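Local atomic coordinates of serine protease (Arthrobacter nicotinovorans, PDB entry 3WY8), a protein that probably hydrolyses peptide bonds as a trypsin-like serine protease and has keratinolytic activity. Residues Val1-Pro7 against Leu141-Ser145; Ser29-Lys35 against Ala107-Ser113. One frame throughout, in Å; residues are numbered along the deposited sequence.

Both contacts join parts of the chain that are far apart in sequence, one in each half of the two-barrel fold. In this C-terminal part of a longer protein, probably its mature protease, segments 1-7, 29-35, 107-113 and 141-145 come in that order, so contact 2 is formed by chain lying between the two halves of contact 1. Contact 1 sets strand 3-4 beside strand 142-150, as a member of the antiparallel sheet of the second half. Contact 2 belongs to the first half: the loop leaving strand 21-29 of the closed six-stranded barrel meets helix 106-110 and the chain beyond it. Their centres lie 22 Å apart and their nearest atoms about 10 Å. The N-terminus thus crosses to the second half, while contact 2 ties the inter-domain connection to the first.

Contact 1 of 2, residues Val1-Pro7 against Leu141-Ser145; sequences VNQSETP and LKSCS
Gln3 and Ser143 form the hydrogen-bonded pair of a short antiparallel strand pairing, in which the N-terminal strand 3-4 lies along strand 142-150 of the C-terminal barrel. Gln3 N gives to Ser143 O at 3.1 Å, from above the carbonyl plane, and Ser143 N returns a bond to Gln3 O, coming in nearly in line with that C=O (162°). Glu5 N extends the ladder to Leu141 O, and beside it Glu5 CB packs against Leu141 CD2. Strand 124-129 takes the other backbone side of 142-150, through Lys142 and Cys144.

One face of the pair carries the side chains of Gln3 and Ser143. Ser143 OG donates to Glu5 OE2 at 2.7 Å, on the anti lone pair; a bend at chi2 (-74°) folds the glutamate back over the serine. The same OE2 makes a salt bridge to Lys126. Ser143 OG also accepts from water 2, which in turn donates to Val1 O and accepts from Gln3 NE2, so the hydroxyl is gripped from two directions. Were Glu5 an alanine, Ser143 OG would probably lose its carboxylate acceptor and Lys126 its partner in the salt bridge.

On the opposite face Lys142 NZ reaches Ser4 OG at 2.9 Å. At the chain start Val1 N donates to Ser145 OG at 2.9 Å, while Asn2 OD1 lies 3.3 Å from Cys144 SG, the sulfur joined by disulfide to Cys164. Such an N-terminal strand laid on the C-terminal barrel suits the two-barrel fold of trypsin-like proteases.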
# COMPACT_ATOMS: atom_id res chain seq x y z
N VAL A 1 -3.21 3.64 -18.09
CA VAL A 1 -3.36 2.33 -18.78
C VAL A 1 -3.27 1.16 -17.78
O VAL A 1 -2.50 1.21 -16.83
CB VAL A 1 -2.33 2.16 -19.94
CG1 VAL A 1 -0.91 2.08 -19.42
CG2 VAL A 1 -2.67 0.94 -20.78
N ASN A 2 -4.08 0.13 -18.02
CA ASN A 2 -4.12 -1.05 -17.18
C ASN A 2 -3.31 -2.18 -17.81
O ASN A 2 -3.52 -2.54 -18.97
CB ASN A 2 -5.56 -1.51 -16.96
CG ASN A 2 -6.46 -0.39 -16.45
OD1 ASN A 2 -6.07 0.40 -15.59
ND2 ASN A 2 -7.69 -0.34 -16.96
N GLN A 3 -2.38 -2.74 -17.04
CA GLN A 3 -1.54 -3.82 -17.57
C GLN A 3 -1.14 -4.87 -16.54
O GLN A 3 -1.19 -4.63 -15.33
CB GLN A 3 -0.31 -3.26 -18.31
CG GLN A 3 0.55 -2.29 -17.53
CD GLN A 3 1.48 -1.46 -18.41
OE1 GLN A 3 2.03 -1.95 -19.40
NE2 GLN A 3 1.66 -0.20 -18.05
N SER A 4 -0.77 -6.04 -17.05
CA SER A 4 -0.15 -7.07 -16.25
C SER A 4 1.34 -6.77 -16.11
O SER A 4 1.95 -6.24 -17.04
CB SER A 4 -0.36 -8.44 -16.89
OG SER A 4 -1.74 -8.77 -16.96
N GLU A 5 1.90 -7.10 -14.96
CA GLU A 5 3.28 -6.77 -14.62
C GLU A 5 4.04 -7.99 -14.13
O GLU A 5 3.50 -8.81 -13.38
CB GLU A 5 3.29 -5.72 -13.50
CG GLU A 5 2.66 -4.38 -13.87
CD GLU A 5 3.53 -3.54 -14.81
OE1 GLU A 5 4.73 -3.86 -14.98
OE2 GLU A 5 3.00 -2.56 -15.37
N THR A 6 5.30 -8.14 -14.56
CA THR A 6 6.16 -9.15 -13.95
C THR A 6 6.42 -8.73 -12.51
O THR A 6 6.39 -7.52 -12.22
CB THR A 6 7.50 -9.35 -14.68
OG1 THR A 6 8.17 -8.09 -14.80
CG2 THR A 6 7.28 -9.95 -16.04
N PRO A 7 6.66 -9.70 -11.62
CA PRO A 7 6.88 -9.38 -10.21
C PRO A 7 7.98 -8.34 -10.02
O PRO A 7 8.99 -8.34 -10.74
CB PRO A 7 7.31 -10.71 -9.61
CG PRO A 7 6.66 -11.73 -10.48
CD PRO A 7 6.75 -11.16 -11.86
N LEU A 141 0.74 -9.57 -10.08
CA LEU A 141 0.88 -8.12 -10.03
C LEU A 141 0.26 -7.43 -11.25
O LEU A 141 0.50 -7.84 -12.39
CB LEU A 141 2.37 -7.75 -9.94
CG LEU A 141 2.71 -6.29 -9.65
CD1 LEU A 141 2.24 -5.87 -8.25
CD2 LEU A 141 4.21 -6.08 -9.79
N LYS A 142 -0.52 -6.39 -11.00
CA LYS A 142 -1.13 -5.57 -12.04
C LYS A 142 -0.80 -4.11 -11.79
O LYS A 142 -0.33 -3.75 -10.70
CB LYS A 142 -2.65 -5.75 -12.07
CG LYS A 142 -3.12 -7.20 -12.13
CD LYS A 142 -2.66 -7.91 -13.38
CE LYS A 142 -3.22 -9.32 -13.44
NZ LYS A 142 -2.62 -10.10 -14.57
N SER A 143 -1.02 -3.27 -12.80
CA SER A 143 -0.82 -1.84 -12.64
C SER A 143 -1.89 -1.00 -13.32
O SER A 143 -2.63 -1.48 -14.19
CB SER A 143 0.57 -1.43 -13.13
OG SER A 143 0.68 -1.56 -14.54
N CYS A 144 -1.98 0.25 -12.88
CA CYS A 144 -2.77 1.30 -13.51
C CYS A 144 -1.90 2.53 -13.61
O CYS A 144 -0.91 2.66 -12.88
CB CYS A 144 -3.99 1.64 -12.66
SG CYS A 144 -5.18 0.32 -12.44
N SER A 145 -2.25 3.45 -14.51
CA SER A 145 -1.51 4.70 -14.61
C SER A 145 -2.40 5.85 -15.07
O SER A 145 -3.40 5.63 -15.77
CB SER A 145 -0.30 4.55 -15.54
OG SER A 145 -0.71 4.36 -16.88
O HOH W 1 -5.10 2.99 -15.87
O HOH W 2 -0.02 0.69 -15.98

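Contact 2 of 2, residues Ser29-Lys35 against Ala107-Ser113; sequences SVTAANK and ADVVGSS
The carboxylate of Asp108 receives Lys35 NZ at 3.1 Å, on the syn lone pair of OD1, while the lysine's CD stands off to one face of the group, 3.6 Å from that same OD1. The two side chains cross at a slant, the lysine extended beyond CG, in a salt bridge on the outside of the first barrel of this trypsin-like fold. Here the loop between strands 21-29 and 37-40 meets helix 106-110 and its exit.

The type I turn from Ala32 to Lys35 presents its last carbonyl to the beginning of the helix: Ala107 N donates to Lys35 O at 2.9 Å, nearly straight (172° at the hydrogen), and Ala107 CB packs against Lys35 CB. Beyond the helix, where Gly111 turns off with positive phi, the backbones meet in a single bridge between Val30 and Ser113. Ser113 N gives to Ser29 O, and Thr31 N to Ser113 O, both at 2.8 Å. Thr31 OG1 and Ser112 OG share a hydrogen bond of 2.9 Å, and the C-terminal helix 207-218 joins in through Tyr213, whose hydroxyl is hydrogen-bonded to Thr31 O. Ser113 OG turns instead to Asn28.

Ser29 bridges to the helix exit: with OG anti to its own N (chi1 176°), the hydroxyl donates to Gly111 O at 2.7 Å, lying in that carbonyl's plane.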
# COMPACT_ATOMS: atom_id res chain seq x y z
N SER A 29 7.97 -2.31 -0.04
CA SER A 29 9.14 -2.06 0.78
C SER A 29 9.61 -0.62 0.54
O SER A 29 9.93 -0.25 -0.59
CB SER A 29 10.26 -3.06 0.46
OG SER A 29 11.44 -2.76 1.19
N VAL A 30 9.62 0.19 1.60
CA VAL A 30 10.02 1.60 1.48
C VAL A 30 11.29 1.87 2.27
O VAL A 30 11.53 1.25 3.31
CB VAL A 30 8.89 2.58 1.89
CG1 VAL A 30 7.74 2.53 0.89
CG2 VAL A 30 8.39 2.32 3.32
N THR A 31 12.10 2.79 1.76
CA THR A 31 13.38 3.10 2.39
C THR A 31 13.14 3.59 3.82
O THR A 31 12.23 4.38 4.06
CB THR A 31 14.17 4.14 1.58
OG1 THR A 31 14.27 3.69 0.22
CG2 THR A 31 15.57 4.31 2.15
N ALA A 32 13.95 3.10 4.74
CA ALA A 32 13.78 3.38 6.16
C ALA A 32 15.03 2.94 6.90
O ALA A 32 15.63 1.92 6.54
CB ALA A 32 12.57 2.64 6.71
N ALA A 33 15.42 3.69 7.93
CA ALA A 33 16.60 3.35 8.73
C ALA A 33 16.59 1.91 9.24
O ALA A 33 17.63 1.26 9.29
CB ALA A 33 16.75 4.32 9.89
N ASN A 34 15.40 1.39 9.59
CA ASN A 34 15.29 0.02 10.09
C ASN A 34 15.38 -1.08 9.02
O ASN A 34 15.42 -2.27 9.35
CB ASN A 34 14.03 -0.15 10.96
CG ASN A 34 12.73 0.11 10.20
OD1 ASN A 34 12.68 0.11 8.97
ND2 ASN A 34 11.65 0.33 10.96
N LYS A 35 15.39 -0.66 7.75
CA LYS A 35 15.44 -1.57 6.59
C LYS A 35 14.34 -2.63 6.60
O LYS A 35 14.50 -3.72 6.02
CB LYS A 35 16.82 -2.24 6.48
CG LYS A 35 17.95 -1.28 6.14
CD LYS A 35 19.27 -2.03 6.07
CE LYS A 35 20.40 -1.13 5.62
NZ LYS A 35 21.57 -1.94 5.21
N ALA A 107 14.75 -4.98 3.41
CA ALA A 107 15.32 -4.11 2.38
C ALA A 107 16.68 -4.60 1.87
O ALA A 107 17.06 -4.30 0.74
CB ALA A 107 15.42 -2.67 2.89
N ASP A 108 17.38 -5.37 2.70
CA ASP A 108 18.64 -5.98 2.28
C ASP A 108 18.42 -7.11 1.28
O ASP A 108 19.30 -7.41 0.47
CB ASP A 108 19.44 -6.48 3.49
CG ASP A 108 20.16 -5.35 4.23
OD1 ASP A 108 20.52 -4.33 3.60
OD2 ASP A 108 20.38 -5.50 5.45
N VAL A 109 17.24 -7.72 1.34
CA VAL A 109 16.87 -8.82 0.45
C VAL A 109 16.19 -8.32 -0.83
O VAL A 109 16.53 -8.77 -1.93
CB VAL A 109 15.99 -9.87 1.17
CG1 VAL A 109 15.68 -11.07 0.25
CG2 VAL A 109 16.67 -10.35 2.44
N VAL A 110 15.24 -7.40 -0.69
CA VAL A 110 14.41 -6.99 -1.84
C VAL A 110 14.55 -5.52 -2.27
O VAL A 110 13.89 -5.08 -3.22
CB VAL A 110 12.91 -7.32 -1.62
CG1 VAL A 110 12.73 -8.80 -1.31
CG2 VAL A 110 12.30 -6.46 -0.51
N GLY A 111 15.40 -4.77 -1.58
CA GLY A 111 15.53 -3.34 -1.85
C GLY A 111 14.33 -2.57 -1.32
O GLY A 111 13.52 -3.12 -0.57
N SER A 112 14.23 -1.31 -1.71
CA SER A 112 13.15 -0.45 -1.23
C SER A 112 12.95 0.77 -2.12
O SER A 112 13.86 1.16 -2.87
CB SER A 112 13.43 -0.01 0.21
OG SER A 112 14.60 0.79 0.28
N SER A 113 11.76 1.36 -2.04
CA SER A 113 11.44 2.57 -2.78
C SER A 113 11.67 3.80 -1.92
O SER A 113 11.37 3.79 -0.73
CB SER A 113 9.98 2.56 -3.21
OG SER A 113 9.68 1.44 -4.03